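Local coordinates for nitrate regulatory protein (Klebsiella oxytoca, PDB 4AKK) that senses nitrate and nitrite and, in response, binds the terminator in the nasF operon leader RNA to cause transcription antitermination, at residues 247-252 with 291-296; 82-87 with 150-155. All blocks are in the same frame, centred on the assembly; numbering follows the deposited sequence.

Contact 1. Residues 247-252 with 291-296; sequences ALFAEQ and EQLRGV
In the all-helical nitrate- and nitrite-sensing (NIT) region, the end of helix 243-252 packs against the long helix 277-312, where Leu248, Phe249 and Gln252 meet Gln292, Leu293 and Val296. The two short segments run nearly antiparallel, at 162°, with their axes 9.8 Å apart. Val296 sits at the middle of the apolar part. Its CG1 is anti to the backbone N (chi1 171°), which leaves CG2 for the neighbouring helix. That methyl lies 3.8 Å from Leu248 CD2 and 4.0 Å from Phe249 CA. The side chains of Leu248 and Val296 run past one another, each toward the other's helix. On the Phe249 flank, Leu293 CD2 comes to the edge of the ring, in its plane, 3.8 Å from Phe249 CE1. Both side chains extend in the same sense, flank to flank. This is antiparallel packing within a helical bundle: Phe192 of helix 180-212 touches both Leu293 and Val296, and the Phe249 ring meets that of Phe237 edge to face.

The polar part lies at the C-terminal end of helix 243-252. There Gln292 NE2 donates to the backbone carbonyl Gln252 O at 2.9 Å. The N-H...O angle of 176° makes the bond almost straight. The acceptor lies in the amide plane of Gln292, while the donor is slightly tilted from the carbonyl plane of Gln252. The Gln292 chain is bent at its second torsion, and its amide N meets this carbonyl. The Gln252 side chain is bent as well and runs across that of Gln292 almost perpendicularly. A water donates to Gln252 OE1 at 2.8 Å and to Gln292 O at 2.9 Å.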
# COMPACT_ATOMS: atom_id res chain seq x y z
N ALA A 247 1.95 -9.58 24.61
CA ALA A 247 1.64 -10.37 25.79
C ALA A 247 0.56 -9.69 26.62
O ALA A 247 -0.47 -10.29 26.94
CB ALA A 247 2.90 -10.58 26.63
N LEU A 248 0.80 -8.43 26.97
CA LEU A 248 -0.17 -7.66 27.75
C LEU A 248 -1.54 -7.64 27.09
O LEU A 248 -2.57 -7.74 27.77
CB LEU A 248 0.32 -6.23 27.96
CG LEU A 248 -0.66 -5.37 28.75
CD1 LEU A 248 -0.71 -5.87 30.19
CD2 LEU A 248 -0.27 -3.90 28.70
N PHE A 249 -1.54 -7.51 25.77
CA PHE A 249 -2.76 -7.47 24.97
C PHE A 249 -3.50 -8.81 25.05
O PHE A 249 -4.72 -8.85 25.19
CB PHE A 249 -2.39 -7.16 23.51
CG PHE A 249 -3.57 -7.10 22.56
CD1 PHE A 249 -4.58 -6.16 22.73
CD2 PHE A 249 -3.64 -7.96 21.47
CE1 PHE A 249 -5.65 -6.09 21.85
CE2 PHE A 249 -4.70 -7.90 20.58
CZ PHE A 249 -5.71 -6.96 20.77
N ALA A 250 -2.76 -9.90 24.94
CA ALA A 250 -3.37 -11.22 24.92
C ALA A 250 -4.00 -11.54 26.26
O ALA A 250 -5.02 -12.23 26.34
CB ALA A 250 -2.33 -12.28 24.55
N GLU A 251 -3.39 -11.02 27.33
CA GLU A 251 -3.87 -11.26 28.68
C GLU A 251 -4.99 -10.29 29.09
O GLU A 251 -6.00 -10.71 29.65
CB GLU A 251 -2.71 -11.18 29.68
CG GLU A 251 -1.54 -12.12 29.35
CD GLU A 251 -0.34 -11.94 30.28
OE1 GLU A 251 0.04 -10.78 30.56
OE2 GLU A 251 0.24 -12.96 30.72
N GLN A 252 -4.81 -9.01 28.79
CA GLN A 252 -5.75 -7.96 29.21
C GLN A 252 -7.00 -7.81 28.33
O GLN A 252 -8.03 -7.34 28.80
CB GLN A 252 -5.05 -6.60 29.30
CG GLN A 252 -4.00 -6.50 30.39
CD GLN A 252 -4.61 -6.23 31.75
OE1 GLN A 252 -5.13 -5.14 32.01
NE2 GLN A 252 -4.55 -7.22 32.64
N GLU A 291 -12.15 0.12 27.63
CA GLU A 291 -11.26 0.49 28.73
C GLU A 291 -10.08 -0.48 28.88
O GLU A 291 -8.96 -0.06 29.20
CB GLU A 291 -12.03 0.64 30.05
CG GLU A 291 -12.82 1.95 30.15
CD GLU A 291 -11.95 3.20 29.94
OE1 GLU A 291 -10.88 3.33 30.57
OE2 GLU A 291 -12.35 4.06 29.14
N GLN A 292 -10.31 -1.76 28.62
CA GLN A 292 -9.19 -2.70 28.58
C GLN A 292 -8.21 -2.35 27.45
O GLN A 292 -7.00 -2.37 27.65
CB GLN A 292 -9.69 -4.15 28.44
CG GLN A 292 -10.46 -4.65 29.64
CD GLN A 292 -9.62 -4.61 30.91
OE1 GLN A 292 -9.85 -3.80 31.81
NE2 GLN A 292 -8.62 -5.49 30.98
N LEU A 293 -8.74 -2.03 26.27
CA LEU A 293 -7.88 -1.65 25.16
C LEU A 293 -7.10 -0.39 25.53
O LEU A 293 -5.91 -0.27 25.22
CB LEU A 293 -8.69 -1.41 23.88
CG LEU A 293 -9.35 -2.64 23.25
CD1 LEU A 293 -10.43 -2.20 22.27
CD2 LEU A 293 -8.33 -3.55 22.57
N ARG A 294 -7.77 0.56 26.18
CA ARG A 294 -7.13 1.81 26.58
C ARG A 294 -5.92 1.55 27.49
O ARG A 294 -4.87 2.18 27.33
CB ARG A 294 -8.14 2.75 27.27
CG ARG A 294 -7.53 4.07 27.76
CD ARG A 294 -6.85 4.83 26.63
NE ARG A 294 -6.20 6.08 27.08
CZ ARG A 294 -5.41 6.82 26.31
NH1 ARG A 294 -5.18 6.47 25.06
NH2 ARG A 294 -4.85 7.93 26.79
N GLY A 295 -6.06 0.61 28.42
CA GLY A 295 -4.96 0.25 29.31
C GLY A 295 -3.72 -0.13 28.52
O GLY A 295 -2.63 0.38 28.77
N VAL A 296 -3.90 -1.00 27.54
CA VAL A 296 -2.80 -1.41 26.70
C VAL A 296 -2.25 -0.25 25.87
O VAL A 296 -1.04 -0.10 25.72
CB VAL A 296 -3.20 -2.57 25.77
CG1 VAL A 296 -2.11 -2.81 24.77
CG2 VAL A 296 -3.46 -3.83 26.57
O HOH W 1 -5.85 -3.16 30.22

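Contact 2. Residues 82-87 with 150-155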
# COMPACT_ATOMS: atom_id res chain seq x y z
N ILE A 82 -26.05 7.28 24.24
CA ILE A 82 -27.01 6.72 25.20
C ILE A 82 -28.02 7.79 25.63
O ILE A 82 -29.21 7.53 25.73
CB ILE A 82 -26.32 6.11 26.45
CG1 ILE A 82 -25.34 5.01 26.05
CG2 ILE A 82 -27.35 5.52 27.39
CD1 ILE A 82 -26.02 3.75 25.52
N TRP A 83 -27.52 8.99 25.87
CA TRP A 83 -28.38 10.14 26.07
C TRP A 83 -29.44 10.25 24.97
O TRP A 83 -30.63 10.35 25.27
CB TRP A 83 -27.52 11.40 26.14
CG TRP A 83 -28.28 12.66 26.08
CD1 TRP A 83 -28.35 13.53 25.04
CD2 TRP A 83 -29.10 13.22 27.12
NE1 TRP A 83 -29.15 14.59 25.35
CE2 TRP A 83 -29.63 14.43 26.62
CE3 TRP A 83 -29.44 12.81 28.41
CZ2 TRP A 83 -30.48 15.24 27.38
CZ3 TRP A 83 -30.29 13.61 29.16
CH2 TRP A 83 -30.80 14.81 28.64
N LEU A 84 -29.02 10.21 23.70
CA LEU A 84 -29.97 10.36 22.60
C LEU A 84 -30.92 9.16 22.42
O LEU A 84 -32.13 9.34 22.30
CB LEU A 84 -29.25 10.70 21.28
CG LEU A 84 -28.51 12.05 21.23
CD1 LEU A 84 -27.53 12.11 20.06
CD2 LEU A 84 -29.48 13.25 21.21
N CYS A 85 -30.37 7.95 22.43
CA CYS A 85 -31.18 6.73 22.27
C CYS A 85 -32.14 6.48 23.43
O CYS A 85 -33.14 5.76 23.28
CB CYS A 85 -30.28 5.49 22.14
SG CYS A 85 -29.27 5.36 20.64
N SER A 86 -31.84 7.03 24.60
CA SER A 86 -32.72 6.89 25.77
C SER A 86 -33.68 8.08 25.89
O SER A 86 -34.36 8.24 26.90
CB SER A 86 -31.90 6.76 27.06
OG SER A 86 -31.42 8.04 27.45
N GLY A 87 -33.72 8.91 24.85
CA GLY A 87 -34.61 10.06 24.85
C GLY A 87 -34.37 11.04 25.98
O GLY A 87 -35.32 11.58 26.54
N ILE A 150 -30.78 16.34 17.20
CA ILE A 150 -29.94 15.62 16.25
C ILE A 150 -30.16 14.15 16.52
O ILE A 150 -30.48 13.78 17.65
CB ILE A 150 -28.45 15.99 16.43
CG1 ILE A 150 -27.60 15.32 15.35
CG2 ILE A 150 -27.94 15.60 17.83
CD1 ILE A 150 -26.13 15.78 15.37
N ALA A 151 -30.05 13.31 15.50
CA ALA A 151 -30.24 11.87 15.71
C ALA A 151 -28.95 11.22 16.21
O ALA A 151 -27.86 11.71 15.95
CB ALA A 151 -30.72 11.21 14.44
N ALA A 152 -29.08 10.10 16.91
CA ALA A 152 -27.91 9.39 17.44
C ALA A 152 -26.89 9.03 16.35
O ALA A 152 -25.69 9.23 16.55
CB ALA A 152 -28.33 8.15 18.23
N GLU A 153 -27.36 8.53 15.20
CA GLU A 153 -26.46 8.22 14.08
C GLU A 153 -25.72 9.45 13.57
O GLU A 153 -24.56 9.36 13.20
CB GLU A 153 -27.21 7.60 12.89
CG GLU A 153 -28.26 6.61 13.27
CD GLU A 153 -29.62 7.25 13.42
OE1 GLU A 153 -30.28 7.47 12.37
OE2 GLU A 153 -30.03 7.53 14.57
N GLU A 154 -26.42 10.59 13.51
CA GLU A 154 -25.81 11.85 13.05
C GLU A 154 -24.74 12.36 14.04
O GLU A 154 -23.64 12.73 13.64
CB GLU A 154 -26.88 12.93 12.81
CG GLU A 154 -27.99 12.53 11.83
CD GLU A 154 -29.10 13.58 11.69
OE1 GLU A 154 -29.39 14.29 12.69
OE2 GLU A 154 -29.68 13.71 10.59
N ALA A 155 -25.07 12.36 15.33
CA ALA A 155 -24.12 12.73 16.37
C ALA A 155 -22.91 11.79 16.39
O ALA A 155 -21.77 12.21 16.52
CB ALA A 155 -24.80 12.75 17.73
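The last turn of helix 56-85 lies against the first turn of helix 152-167, with the CA atoms of Leu84 and Ala152 closest at 5.6 Å. Leu84 carries most of the contact. Its CG stands anti to the carbonyl carbon (chi1 -65°), and the two methyls part from there to different partners. CD1 reaches over the start of the opposite helix, 3.6 Å from Ala155 CB and 3.8 Å from Ala152 CA. CD2 instead touches the backbone, 3.7 Å from Ile150 O. Ile150 adds its CG2 methyl next to CD1, more loosely. Cys85 is the neighbour on the other flank: its SG lies 3.8 Å from Ala152 CB. The small alanine side chains at 152 and 155 let the leucine come close to the helix backbone.

Both helix ends have recognisable terminal structures. Helix 56-85 closes with a Schellman motif in which Gly87, at positive phi, is the C-prime residue and Gly87 N bonds to Leu84 O. Ile82 O accepts from both Ser86 N and Ser86 OG, the hydroxyl at 2.8 Å, and the two donors come from opposite faces of the carbonyl plane. Ser86 OG also bonds to the backbone N of Arg89 and Leu90, which ties the helix end to the following loop. Across the contact, Ala151 holds the N-cap position. Its N bonds to Glu154 OE1 at 3.0 Å, almost straight at 177° and from above the carboxylate plane. The negative carboxylate thus lies at the N-terminus of helix 152-167, where the helix dipole would be expected to favour it. Helix 138-147 lies beside this turn, with Leu141 and Arg144 touching Ile150 and Val145 touching Ala155.

In the fold
Contacts 1 and 2 both lie in the nitrate- and nitrite-sensing (NIT) region. Their centres are about 29 Å apart, and their nearest atoms are about 13 Å apart, so they do not touch. Both segments of contact 2 precede those of contact 1 in the sequence. Contact 1 lies about 16 Å from the centre of the chain and contact 2 about 22 Å from it, centre to centre. Shared helices relate them. Helix 56-85 ends in contact 2 and, further back, meets Arg294 of segment 291-296 through Ala68 and His71. Helix 277-312 supplies segment 291-296 to contact 1, while its Leu280 and Phe283 touch Ile82 of segment 82-87.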